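PDB 4P0D: trypsin-resistant surface T6 protein from Streptococcus pyogenes serotype M6, which forms the backbone subunit of pili on the bacterial surface, probably joined by sortase into long fibres and tethered to the cell wall. Local coordinates for residues K164-G169 with K314-Y319; G156-V161 with V365-Y370; N230-I235 with S246-S251; V211-K216 with I255-S260; L10-I15 with S141-S146. The protein carries 1 engineered substitution. All blocks are in the same frame, centred on the assembly; numbering follows the deposited sequence.

How the interactions relate
Along the chain, interaction 5 closes first; interaction 2 then encloses interaction 1, which encloses interaction 4, which encloses interaction 3. Interaction 5 ties strand 7-13 to strand 139-155 in the first Ig-like domain. Interactions 3 and 4 lie in the Cna-B-like domain, their centres about 11 Å apart, and touch where I233 packs on W213. Interactions 1 and 2, with centres about 8 Å apart, share the small sheet of strands 158-160 and 163-165. Interaction 2 joins that sheet to the third, prealbumin-like domain. About 50 Å separates the centres of interactions 2 and 5, so the contacts hold separate modules of an elongated, three-domain backbone pilin.

Interaction 1: K164-G169 with K314-Y319; sequences KTTSLG and KIVYTY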
# COMPACT_ATOMS: atom_id res chain seq x y z
N LYS A 164 -2.43 15.14 -5.48
CA LYS A 164 -2.23 14.55 -6.80
C LYS A 164 -3.58 14.29 -7.46
O LYS A 164 -4.44 13.64 -6.89
CB LYS A 164 -1.35 13.30 -6.72
CG LYS A 164 0.07 13.66 -6.25
CD LYS A 164 1.08 12.55 -6.41
CE LYS A 164 2.43 12.93 -5.82
NZ LYS A 164 3.14 13.98 -6.63
N THR A 165 -3.76 14.83 -8.66
CA THR A 165 -5.03 14.74 -9.37
C THR A 165 -4.90 14.02 -10.72
O THR A 165 -3.82 13.93 -11.28
CB THR A 165 -5.65 16.14 -9.60
OG1 THR A 165 -4.91 16.83 -10.61
CG2 THR A 165 -5.63 16.97 -8.31
N THR A 166 -6.01 13.54 -11.24
CA THR A 166 -6.01 12.79 -12.48
C THR A 166 -7.35 12.94 -13.20
O THR A 166 -8.26 13.64 -12.72
CB THR A 166 -5.71 11.30 -12.20
OG1 THR A 166 -5.46 10.61 -13.44
CG2 THR A 166 -6.85 10.67 -11.48
N SER A 167 -7.50 12.27 -14.34
CA SER A 167 -8.70 12.39 -15.13
C SER A 167 -9.11 11.02 -15.67
O SER A 167 -8.30 10.09 -15.72
CB SER A 167 -8.47 13.39 -16.25
OG SER A 167 -7.48 12.90 -17.16
N LEU A 168 -10.38 10.90 -16.06
CA LEU A 168 -10.90 9.67 -16.68
C LEU A 168 -10.03 9.23 -17.86
O LEU A 168 -9.70 10.04 -18.73
CB LEU A 168 -12.34 9.87 -17.15
CG LEU A 168 -12.96 8.72 -17.95
CD1 LEU A 168 -13.17 7.52 -17.05
CD2 LEU A 168 -14.28 9.18 -18.54
N GLY A 169 -9.64 7.97 -17.86
CA GLY A 169 -8.81 7.41 -18.93
C GLY A 169 -7.32 7.60 -18.75
O GLY A 169 -6.57 7.17 -19.60
N LYS A 314 -1.55 5.98 -1.40
CA LYS A 314 -1.57 7.26 -2.11
C LYS A 314 -3.01 7.52 -2.54
O LYS A 314 -3.70 6.62 -3.00
CB LYS A 314 -0.63 7.25 -3.31
CG LYS A 314 0.85 7.06 -2.96
CD LYS A 314 1.46 8.19 -2.15
CE LYS A 314 1.30 9.55 -2.81
NZ LYS A 314 1.76 10.65 -1.92
N ILE A 315 -3.48 8.73 -2.35
CA ILE A 315 -4.83 9.07 -2.74
C ILE A 315 -4.69 9.94 -3.96
O ILE A 315 -3.87 10.88 -3.99
CB ILE A 315 -5.59 9.83 -1.63
CG1 ILE A 315 -5.46 9.11 -0.29
CG2 ILE A 315 -7.07 9.99 -1.98
CD1 ILE A 315 -5.92 9.96 0.89
N VAL A 316 -5.47 9.64 -4.99
CA VAL A 316 -5.48 10.47 -6.15
C VAL A 316 -6.88 11.04 -6.31
O VAL A 316 -7.86 10.35 -6.08
CB VAL A 316 -5.02 9.70 -7.40
CG1 VAL A 316 -5.09 10.59 -8.62
CG2 VAL A 316 -3.58 9.21 -7.19
N TYR A 317 -6.95 12.31 -6.69
CA TYR A 317 -8.21 13.07 -6.72
C TYR A 317 -8.67 13.39 -8.15
O TYR A 317 -7.87 13.50 -9.07
CB TYR A 317 -8.03 14.35 -5.93
CG TYR A 317 -7.75 14.10 -4.47
CD1 TYR A 317 -8.80 13.81 -3.58
CD2 TYR A 317 -6.46 14.09 -3.97
CE1 TYR A 317 -8.55 13.56 -2.25
CE2 TYR A 317 -6.22 13.84 -2.62
CZ TYR A 317 -7.27 13.58 -1.78
OH TYR A 317 -7.03 13.32 -0.45
N THR A 318 -9.99 13.54 -8.32
CA THR A 318 -10.54 14.06 -9.57
C THR A 318 -11.63 15.07 -9.21
O THR A 318 -12.19 15.03 -8.11
CB THR A 318 -11.19 12.97 -10.46
OG1 THR A 318 -12.43 12.54 -9.88
CG2 THR A 318 -10.30 11.77 -10.59
N TYR A 319 -11.93 15.94 -10.17
CA TYR A 319 -13.01 16.91 -10.05
C TYR A 319 -13.93 16.79 -11.26
O TYR A 319 -13.60 16.12 -12.25
CB TYR A 319 -12.44 18.33 -10.02
CG TYR A 319 -11.29 18.50 -9.04
CD1 TYR A 319 -11.49 18.38 -7.67
CD2 TYR A 319 -9.99 18.72 -9.50
CE1 TYR A 319 -10.44 18.50 -6.77
CE2 TYR A 319 -8.93 18.85 -8.61
CZ TYR A 319 -9.16 18.74 -7.25
OH TYR A 319 -8.10 18.86 -6.36
O HOH W 1 -2.75 13.27 -3.36
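Y317 meets the backbone of K164-T166 through two hydrogen bonds, making a single beta bridge opposite T165. Y317 N donates to K164 O at 2.8 Å, in the carbonyl plane, and T166 N to Y317 O at 2.9 Å, nearly in line with that C=O bond. The bridge is tight enough for T165 CA to stand 3.1 Å from Y317 O in a CA-H...O contact. One step back a water takes over, accepting from K164 N and donating to I315 O.

The apolar part is made by branches. T166 CG2 presses on V316 CG1 at 3.4 Å, closer than usual for two carbons, the side chains crossing at about a right angle. T318 CG2 runs alongside T166 CG2, 3.7 Å off. In T165, chi1 of 72° leaves CG2 anti to the carbonyl carbon, where it reaches the OH end of the Y319 ring. T165 OG1 bonds to I158 O and S367 N, and Y319 OH to D160.

This isolated bridge joins the ends of strands 163-165 and 307-316, where the chain leads into the prealbumin-like domain. T166 and V316 both pack on L172 of strand 171-179, K164 and K314 on V154 of strand 139-155, while W394 meets the Y317 ring edge-to-face.

Interaction 2: G156-V161 with V365-Y370; sequences GTIDDV and VSSGKY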
# COMPACT_ATOMS: atom_id res chain seq x y z
N GLY A 156 2.17 10.14 -13.16
CA GLY A 156 1.14 10.18 -14.21
C GLY A 156 0.01 11.14 -13.85
O GLY A 156 -0.92 11.34 -14.63
N THR A 157 0.12 11.71 -12.65
CA THR A 157 -0.86 12.61 -12.08
C THR A 157 -0.44 14.06 -12.31
O THR A 157 0.69 14.35 -12.76
CB THR A 157 -0.94 12.39 -10.54
OG1 THR A 157 0.38 12.34 -10.01
CG2 THR A 157 -1.68 11.08 -10.19
N ILE A 158 -1.35 14.97 -11.97
CA ILE A 158 -1.10 16.40 -12.07
C ILE A 158 -1.16 16.98 -10.66
O ILE A 158 -2.16 16.82 -9.97
CB ILE A 158 -2.20 17.07 -12.92
CG1 ILE A 158 -2.23 16.49 -14.34
CG2 ILE A 158 -2.02 18.59 -12.93
CD1 ILE A 158 -1.01 16.84 -15.16
N ASP A 159 -0.09 17.66 -10.24
CA ASP A 159 -0.02 18.22 -8.89
C ASP A 159 -0.94 19.43 -8.75
O ASP A 159 -0.85 20.37 -9.53
CB ASP A 159 1.41 18.61 -8.50
CG ASP A 159 2.28 17.40 -8.11
OD1 ASP A 159 1.76 16.42 -7.55
OD2 ASP A 159 3.50 17.45 -8.36
N ASP A 160 -1.82 19.37 -7.76
CA ASP A 160 -2.69 20.48 -7.40
C ASP A 160 -2.34 20.88 -5.96
O ASP A 160 -2.90 20.34 -5.01
CB ASP A 160 -4.14 20.00 -7.50
CG ASP A 160 -5.14 21.09 -7.13
OD1 ASP A 160 -4.73 22.26 -7.06
OD2 ASP A 160 -6.31 20.74 -6.89
N VAL A 161 -1.39 21.81 -5.82
CA VAL A 161 -0.78 22.12 -4.53
C VAL A 161 -0.24 20.80 -3.96
O VAL A 161 0.59 20.15 -4.62
CB VAL A 161 -1.78 22.90 -3.61
CG1 VAL A 161 -1.06 23.58 -2.45
CG2 VAL A 161 -2.51 23.97 -4.42
N VAL A 365 -12.03 15.07 -14.24
CA VAL A 365 -10.91 15.85 -14.74
C VAL A 365 -9.88 16.16 -13.66
O VAL A 365 -10.21 16.27 -12.49
CB VAL A 365 -11.40 17.17 -15.38
CG1 VAL A 365 -12.38 16.88 -16.50
CG2 VAL A 365 -12.03 18.12 -14.36
N SER A 366 -8.63 16.34 -14.08
CA SER A 366 -7.56 16.72 -13.16
C SER A 366 -7.60 18.22 -12.94
O SER A 366 -8.29 18.94 -13.66
CB SER A 366 -6.22 16.35 -13.76
OG SER A 366 -5.93 17.18 -14.88
N SER A 367 -6.83 18.71 -11.97
CA SER A 367 -6.68 20.14 -11.79
C SER A 367 -6.18 20.74 -13.09
O SER A 367 -5.38 20.11 -13.81
CB SER A 367 -5.72 20.45 -10.65
OG SER A 367 -4.41 19.99 -10.94
N GLY A 368 -6.68 21.92 -13.44
CA GLY A 368 -6.26 22.57 -14.68
C GLY A 368 -7.28 23.54 -15.23
O GLY A 368 -8.31 23.81 -14.61
N LYS A 369 -6.99 24.07 -16.42
CA LYS A 369 -7.87 25.02 -17.11
C LYS A 369 -8.62 24.29 -18.21
O LYS A 369 -8.01 23.49 -18.96
CB LYS A 369 -7.06 26.16 -17.74
CG LYS A 369 -6.13 26.91 -16.79
N TYR A 370 -9.92 24.57 -18.33
CA TYR A 370 -10.77 23.93 -19.33
C TYR A 370 -11.62 24.94 -20.08
O TYR A 370 -11.70 26.10 -19.68
CB TYR A 370 -11.65 22.85 -18.69
CG TYR A 370 -10.81 21.79 -18.04
CD1 TYR A 370 -10.32 21.97 -16.75
CD2 TYR A 370 -10.45 20.64 -18.73
CE1 TYR A 370 -9.51 21.02 -16.15
CE2 TYR A 370 -9.66 19.68 -18.14
CZ TYR A 370 -9.18 19.87 -16.86
OH TYR A 370 -8.38 18.92 -16.28
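S366 starts the contact by setting its side chain against I158: the OG of S366 lies 3.8 Å from I158 CG1, a polar atom resting on a hydrocarbon branch. The S366 carbonyl looks the other way and its O takes a hydrogen bond of 2.6 Å from Y370 OH, the donor lying above the carbonyl plane, 37° out of it.

S367 carries most of the meeting. Its OG, placed between the backbone N and the carbonyl carbon (chi1 64°), enters the angle between two residues of strand 158-160: S367 OG stands 3.4 Å from I158 CG2 and 3.5 Å from D160 CB. Behind it S367 CB touches D160 CG at 3.6 Å, alongside the root of the carboxylate. I158 supplies two branches: CG1 goes to S366, while CG2, anti to the backbone N, goes to S367.

From G368 the chain bends away into strand 368-376, and Y370 returns only within its own segment, its ring bringing the hydroxyl back to S366.

No hydrogen bond crosses directly between the two segments. Polar links run instead through residues of interaction 1, and D160 OD2 also accepts from W394 N. This part of the junction with the prealbumin-like domain is van der Waals contact, with S367 OG's own hydrogen bond made outside the two segments.

Interaction 3: N230-I235 with S246-S251; sequences NTKIGI and SFIYDS
I235 and S246 form an antiparallel hydrogen-bonded pair, each using both its backbone N and O: I235 N to S246 O and S246 N to I235 O, both 3.0 Å. The next ladder bond comes from I248 N, which reaches I233 O at 2.9 Å with an N-H...O angle of 166°, although the donor stands 44° out of the carbonyl plane. I233 O also lies in the plane of the F247 ring, at its edge, 3.3 Å from F247 CD1.

G234, opposite F247, forms the non-hydrogen-bonded pair; with no side chain on G234, its CA comes to 3.9 Å from F247 CA. K232 O faces the I248 CD1 methyl at 3.4 Å. I248 O is an acceptor for its own segment: in the one of S251's two conformers considered, S251 OG donates to I248 O at 2.7 Å, in the carbonyl plane on a lone pair, a bond less certain for that reason; S251 N adds a weak one.

I233 and G234 both bond to V226 of the adjacent strand 225-228, consistent with a beta bulge. The whole belongs to the beta hairpin of strands 231-238 and 242-247 in the Cna-B-like domain, an Ig-like fold.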
# COMPACT_ATOMS: atom_id res chain seq x y z
N ASN A 230 17.81 -16.92 -13.68
CA ASN A 230 17.38 -18.32 -13.51
C ASN A 230 16.98 -18.67 -12.07
O ASN A 230 16.82 -19.84 -11.73
CB ASN A 230 18.44 -19.33 -14.04
CG ASN A 230 18.43 -19.46 -15.55
OD1 ASN A 230 17.41 -19.24 -16.21
ND2 ASN A 230 19.58 -19.85 -16.12
N THR A 231 16.82 -17.66 -11.23
CA THR A 231 16.41 -17.84 -9.85
C THR A 231 14.99 -17.36 -9.68
O THR A 231 14.64 -16.28 -10.13
CB THR A 231 17.32 -17.03 -8.91
OG1 THR A 231 18.66 -17.48 -9.04
CG2 THR A 231 16.88 -17.16 -7.45
N LYS A 232 14.18 -18.15 -9.02
CA LYS A 232 12.85 -17.72 -8.64
C LYS A 232 12.92 -16.95 -7.31
O LYS A 232 13.22 -17.53 -6.27
CB LYS A 232 11.94 -18.93 -8.49
CG LYS A 232 10.49 -18.58 -8.28
CD LYS A 232 9.73 -19.71 -7.60
CE LYS A 232 9.11 -20.65 -8.61
NZ LYS A 232 8.27 -21.66 -7.90
N ILE A 233 12.65 -15.65 -7.34
CA ILE A 233 12.73 -14.86 -6.11
C ILE A 233 11.37 -14.64 -5.46
O ILE A 233 11.28 -14.09 -4.36
CB ILE A 233 13.41 -13.49 -6.31
CG1 ILE A 233 12.62 -12.59 -7.27
CG2 ILE A 233 14.83 -13.69 -6.80
CD1 ILE A 233 13.08 -11.15 -7.28
N GLY A 234 10.31 -15.03 -6.14
CA GLY A 234 8.98 -14.89 -5.60
C GLY A 234 7.93 -15.38 -6.57
O GLY A 234 8.25 -15.91 -7.64
N ILE A 235 6.67 -15.20 -6.19
CA ILE A 235 5.52 -15.59 -7.00
C ILE A 235 4.44 -14.55 -6.78
O ILE A 235 4.16 -14.15 -5.63
CB ILE A 235 4.96 -16.97 -6.62
CG1 ILE A 235 6.06 -18.04 -6.63
CG2 ILE A 235 3.86 -17.40 -7.58
CD1 ILE A 235 5.52 -19.40 -6.25
N SER A 246 4.52 -12.97 -2.90
CA SER A 246 5.27 -13.53 -1.80
C SER A 246 6.68 -13.76 -2.29
O SER A 246 6.88 -14.47 -3.27
CB SER A 246 4.65 -14.85 -1.31
OG SER A 246 5.41 -15.42 -0.25
N PHE A 247 7.66 -13.16 -1.61
CA PHE A 247 9.07 -13.39 -1.98
C PHE A 247 9.68 -14.51 -1.15
O PHE A 247 9.18 -14.87 -0.08
CB PHE A 247 9.90 -12.13 -1.80
CG PHE A 247 9.56 -11.02 -2.76
CD1 PHE A 247 10.06 -11.02 -4.05
CD2 PHE A 247 8.77 -9.95 -2.35
CE1 PHE A 247 9.77 -10.00 -4.92
CE2 PHE A 247 8.48 -8.91 -3.22
CZ PHE A 247 8.96 -8.94 -4.51
N ILE A 248 10.78 -15.05 -1.66
CA ILE A 248 11.54 -16.10 -1.00
C ILE A 248 12.75 -15.45 -0.34
O ILE A 248 13.77 -15.16 -1.00
CB ILE A 248 11.98 -17.17 -2.03
CG1 ILE A 248 10.74 -17.67 -2.79
CG2 ILE A 248 12.75 -18.30 -1.34
CD1 ILE A 248 11.05 -18.66 -3.90
N TYR A 249 12.64 -15.24 0.98
CA TYR A 249 13.63 -14.42 1.74
C TYR A 249 15.08 -14.71 1.40
O TYR A 249 15.86 -13.80 1.09
CB TYR A 249 13.43 -14.58 3.25
CG TYR A 249 14.39 -13.74 4.07
CD1 TYR A 249 14.11 -12.40 4.33
CD2 TYR A 249 15.55 -14.28 4.61
CE1 TYR A 249 14.96 -11.63 5.08
CE2 TYR A 249 16.42 -13.52 5.37
CZ TYR A 249 16.12 -12.19 5.60
OH TYR A 249 16.94 -11.41 6.37
N ASP A 250 15.43 -15.99 1.46
CA ASP A 250 16.81 -16.40 1.24
C ASP A 250 17.31 -16.02 -0.16
O ASP A 250 18.47 -15.59 -0.30
CB ASP A 250 16.99 -17.90 1.53
CG ASP A 250 16.85 -18.24 3.02
OD1 ASP A 250 17.06 -17.36 3.86
OD2 ASP A 250 16.52 -19.40 3.35
N SER A 251 16.44 -16.11 -1.17
CA SER A 251 16.82 -15.79 -2.56
C SER A 251 17.10 -14.30 -2.81
O SER A 251 17.66 -13.94 -3.85
CB SER A 251 15.72 -16.24 -3.53
OG SER A 251 14.64 -15.30 -3.55

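Interaction 4: V211-K216 with I255-S260; sequences VEWKGK and ISPNIS
The W213 indole presents its edge to I255 and a face to its own neighbour: K214 CG sits 3.6 Å above the W213 ring plane, over its centre. I255 O lies in the ring plane, taking a weak bond of 3.0 Å from W213 NE1, bent to 128°; L252 O is the stronger acceptor. Beyond the indole, I255 CD1 meets K214 CD at 3.7 Å, the side chains at about a right angle.

The second flat pair is E212 and N258, side by side with carboxylate and amide planes 61° apart. N258 ND2 gives E212 OE1 a nearly straight bond of 2.7 Å on its syn side, tilted from the carboxylate plane but within the amide's own. A bend at chi2 (-98°) brings the carboxylate there, and OE2 receives G215 N on its anti side and a water shared with K214 N and S256 O. All these carboxylate bonds rest on one of two E212 conformers and are less certain.

Strands 202-213 and 258-265 pair antiparallel in the Cna-B-like domain: E212 N to N258 O (2.8 Å) and N258 N to E212 O (2.7 Å), with V211-I259 the non-hydrogen-bonded pair. A type I' turn, W213-K216, leads into strand 216-220, and I259 packs on F247 of strand 242-247.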
# COMPACT_ATOMS: atom_id res chain seq x y z
N VAL A 211 9.05 -6.27 -11.61
CA VAL A 211 9.86 -6.41 -10.43
C VAL A 211 11.31 -6.23 -10.88
O VAL A 211 11.73 -6.89 -11.83
CB VAL A 211 9.66 -7.80 -9.78
CG1 VAL A 211 10.66 -8.04 -8.68
CG2 VAL A 211 8.24 -7.97 -9.24
N GLU A 212 12.04 -5.32 -10.25
CA GLU A 212 13.48 -5.17 -10.46
C GLU A 212 14.15 -5.63 -9.17
O GLU A 212 13.66 -5.37 -8.08
CB GLU A 212 13.87 -3.72 -10.80
CG GLU A 212 15.37 -3.39 -10.77
CD GLU A 212 15.82 -2.72 -9.47
OE1 GLU A 212 15.26 -1.65 -9.15
OE2 GLU A 212 16.75 -3.25 -8.76
N TRP A 213 15.26 -6.34 -9.32
CA TRP A 213 16.04 -6.83 -8.18
C TRP A 213 17.49 -6.90 -8.63
O TRP A 213 17.79 -7.41 -9.71
CB TRP A 213 15.53 -8.20 -7.75
CG TRP A 213 16.34 -8.84 -6.63
CD1 TRP A 213 16.36 -8.48 -5.32
CD2 TRP A 213 17.21 -9.94 -6.76
NE1 TRP A 213 17.21 -9.30 -4.62
CE2 TRP A 213 17.74 -10.22 -5.48
CE3 TRP A 213 17.59 -10.75 -7.83
CZ2 TRP A 213 18.64 -11.26 -5.25
CZ3 TRP A 213 18.48 -11.77 -7.60
CH2 TRP A 213 18.99 -12.02 -6.32
N LYS A 214 18.38 -6.34 -7.82
CA LYS A 214 19.80 -6.22 -8.15
C LYS A 214 20.05 -5.54 -9.50
O LYS A 214 20.97 -5.89 -10.21
CB LYS A 214 20.48 -7.60 -8.13
CG LYS A 214 20.57 -8.20 -6.73
CD LYS A 214 21.75 -9.14 -6.59
CE LYS A 214 21.75 -10.22 -7.65
NZ LYS A 214 22.48 -11.43 -7.20
N GLY A 215 19.20 -4.57 -9.86
CA GLY A 215 19.37 -3.85 -11.10
C GLY A 215 19.06 -4.67 -12.35
O GLY A 215 19.50 -4.32 -13.44
N LYS A 216 18.30 -5.75 -12.18
CA LYS A 216 17.86 -6.62 -13.28
C LYS A 216 16.34 -6.72 -13.28
O LYS A 216 15.74 -6.82 -12.23
CB LYS A 216 18.44 -8.01 -13.09
CG LYS A 216 19.96 -8.03 -13.07
CD LYS A 216 20.49 -9.41 -12.73
CE LYS A 216 22.00 -9.45 -12.88
NZ LYS A 216 22.45 -10.85 -13.08
N ILE A 255 18.84 -7.91 -0.49
CA ILE A 255 18.64 -6.76 -1.37
C ILE A 255 17.15 -6.70 -1.69
O ILE A 255 16.57 -7.70 -2.11
CB ILE A 255 19.50 -6.91 -2.65
CG1 ILE A 255 20.98 -6.70 -2.31
CG2 ILE A 255 19.08 -5.92 -3.75
CD1 ILE A 255 21.93 -7.30 -3.33
N SER A 256 16.51 -5.56 -1.47
CA SER A 256 15.06 -5.45 -1.68
C SER A 256 14.71 -5.29 -3.14
O SER A 256 15.31 -4.47 -3.81
CB SER A 256 14.47 -4.22 -0.97
OG SER A 256 14.69 -4.29 0.41
N PRO A 257 13.71 -6.02 -3.62
CA PRO A 257 13.21 -5.81 -4.97
C PRO A 257 12.41 -4.51 -5.03
O PRO A 257 11.96 -4.02 -4.00
CB PRO A 257 12.29 -7.01 -5.19
CG PRO A 257 11.78 -7.32 -3.82
CD PRO A 257 12.92 -7.03 -2.89
N ASN A 258 12.28 -3.95 -6.23
CA ASN A 258 11.49 -2.75 -6.47
C ASN A 258 10.34 -3.15 -7.40
O ASN A 258 10.56 -3.81 -8.42
CB ASN A 258 12.39 -1.66 -7.09
CG ASN A 258 13.48 -1.19 -6.13
OD1 ASN A 258 13.22 -0.97 -4.93
ND2 ASN A 258 14.70 -1.08 -6.62
N ILE A 259 9.11 -2.82 -7.00
CA ILE A 259 7.92 -3.30 -7.68
C ILE A 259 7.24 -2.11 -8.37
O ILE A 259 7.08 -1.06 -7.75
CB ILE A 259 6.94 -3.95 -6.66
CG1 ILE A 259 7.63 -5.09 -5.89
CG2 ILE A 259 5.67 -4.47 -7.34
CD1 ILE A 259 6.70 -5.81 -4.95
N SER A 260 6.82 -2.29 -9.61
CA SER A 260 6.05 -1.28 -10.32
C SER A 260 4.80 -1.88 -10.93
O SER A 260 4.74 -3.07 -11.23
CB SER A 260 6.93 -0.61 -11.38
OG SER A 260 7.93 0.09 -10.70
O HOH W 2 17.10 -4.24 -6.08

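Interaction 5: L10-I15 with S141-S146; sequences LKITNI and SVAKSS
I12 and S141 form one rung, and T13 and V142 the next, of the parallel pairing that joins strand 7-13 to strand 139-155 in the N-terminal Ig-like domain. The close-knit part is this backbone ladder. S141 N donates to K11 O (2.9 Å), S141 O receives T13 N (3.0 Å), and A143 N reaches T13 O (2.9 Å), so the bonds step across and back as parallel strands require. On the buried side, chi1 of -60° puts I12 CG1 beside the backbone N and leaves CG2 anti to it, where I12 CG2 meets A143 CB at 3.8 Å; I12 goes on to pack against A98 of strand 94-101. A143 CB also leans on the peptide of T13, 3.3 Å from T13 O, which makes this corner compact.

The other face is looser. There T13 and V142 slant past each other, with T13 OG1 3.5 Å from V142 CG2, and the exposed N14 lays its CB against V142 CG1. Past this point the segments are linked by a water that donates to N14 O and accepts from S145 OG, which is also held by R107.

The strand pairing ends where N14 leaves the extended form with a positive phi. Its CG lies anti to the backbone N (chi1 -160°), which carries the amide across: N14 ND2 donates to A143 O at 3.1 Å, the bond almost straight at 168° and the oxygen lying close to the amide plane.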
# COMPACT_ATOMS: atom_id res chain seq x y z
N LEU A 10 20.88 -10.58 34.79
CA LEU A 10 20.87 -10.79 33.35
C LEU A 10 20.17 -9.57 32.73
O LEU A 10 19.03 -9.25 33.07
CB LEU A 10 20.14 -12.09 33.00
CG LEU A 10 20.75 -13.33 33.64
CD1 LEU A 10 19.96 -14.57 33.24
CD2 LEU A 10 22.22 -13.47 33.28
N LYS A 11 20.86 -8.91 31.82
CA LYS A 11 20.44 -7.61 31.34
C LYS A 11 20.42 -7.54 29.82
O LYS A 11 21.31 -8.06 29.13
CB LYS A 11 21.36 -6.54 31.92
CG LYS A 11 21.10 -5.13 31.44
CD LYS A 11 21.98 -4.15 32.21
CE LYS A 11 21.80 -2.72 31.72
NZ LYS A 11 22.35 -1.78 32.75
N ILE A 12 19.40 -6.90 29.29
CA ILE A 12 19.28 -6.66 27.87
C ILE A 12 19.21 -5.14 27.66
O ILE A 12 18.43 -4.46 28.32
CB ILE A 12 18.02 -7.33 27.30
CG1 ILE A 12 18.08 -8.85 27.53
CG2 ILE A 12 17.93 -7.06 25.79
CD1 ILE A 12 16.76 -9.56 27.33
N THR A 13 20.07 -4.63 26.79
CA THR A 13 20.00 -3.21 26.39
C THR A 13 19.52 -3.04 24.94
O THR A 13 19.30 -4.03 24.22
CB THR A 13 21.36 -2.52 26.54
OG1 THR A 13 22.30 -3.20 25.73
CG2 THR A 13 21.81 -2.54 27.98
N ASN A 14 19.35 -1.79 24.52
CA ASN A 14 18.91 -1.46 23.16
C ASN A 14 17.53 -2.00 22.83
O ASN A 14 17.27 -2.44 21.70
CB ASN A 14 19.92 -1.93 22.09
CG ASN A 14 19.75 -1.19 20.77
OD1 ASN A 14 19.49 0.02 20.77
ND2 ASN A 14 19.88 -1.90 19.64
N ILE A 15 16.62 -1.90 23.79
CA ILE A 15 15.25 -2.34 23.60
C ILE A 15 14.43 -1.17 23.08
O ILE A 15 14.19 -0.19 23.80
CB ILE A 15 14.64 -2.89 24.91
CG1 ILE A 15 15.51 -4.03 25.45
CG2 ILE A 15 13.22 -3.40 24.66
CD1 ILE A 15 14.94 -4.74 26.67
N SER A 141 23.54 -8.22 27.33
CA SER A 141 23.53 -8.38 25.88
C SER A 141 22.79 -7.22 25.21
O SER A 141 21.78 -6.78 25.70
CB SER A 141 22.87 -9.69 25.47
OG SER A 141 23.52 -10.76 26.13
N VAL A 142 23.32 -6.77 24.08
CA VAL A 142 22.67 -5.75 23.26
C VAL A 142 21.65 -6.40 22.31
O VAL A 142 21.99 -7.25 21.47
CB VAL A 142 23.72 -4.96 22.46
CG1 VAL A 142 23.08 -3.88 21.60
CG2 VAL A 142 24.74 -4.34 23.43
N ALA A 143 20.39 -6.03 22.47
CA ALA A 143 19.36 -6.57 21.63
C ALA A 143 19.61 -6.10 20.21
O ALA A 143 20.17 -5.01 20.00
CB ALA A 143 17.99 -6.14 22.10
N LYS A 144 19.20 -6.94 19.26
CA LYS A 144 19.33 -6.66 17.85
C LYS A 144 17.99 -6.81 17.13
O LYS A 144 17.34 -7.85 17.18
CB LYS A 144 20.38 -7.58 17.21
CG LYS A 144 20.59 -7.29 15.72
CD LYS A 144 21.84 -7.96 15.19
CE LYS A 144 21.78 -8.12 13.68
NZ LYS A 144 23.10 -8.54 13.15
N SER A 145 17.59 -5.75 16.44
CA SER A 145 16.31 -5.71 15.77
C SER A 145 16.43 -5.00 14.41
O SER A 145 17.41 -4.29 14.16
CB SER A 145 15.30 -4.99 16.68
OG SER A 145 15.69 -3.64 16.87
N SER A 146 15.43 -5.21 13.56
CA SER A 146 15.30 -4.50 12.30
C SER A 146 13.89 -3.92 12.17
O SER A 146 12.93 -4.42 12.76
CB SER A 146 15.64 -5.44 11.13
OG SER A 146 14.78 -6.57 11.10
O HOH W 3 16.62 -2.74 19.02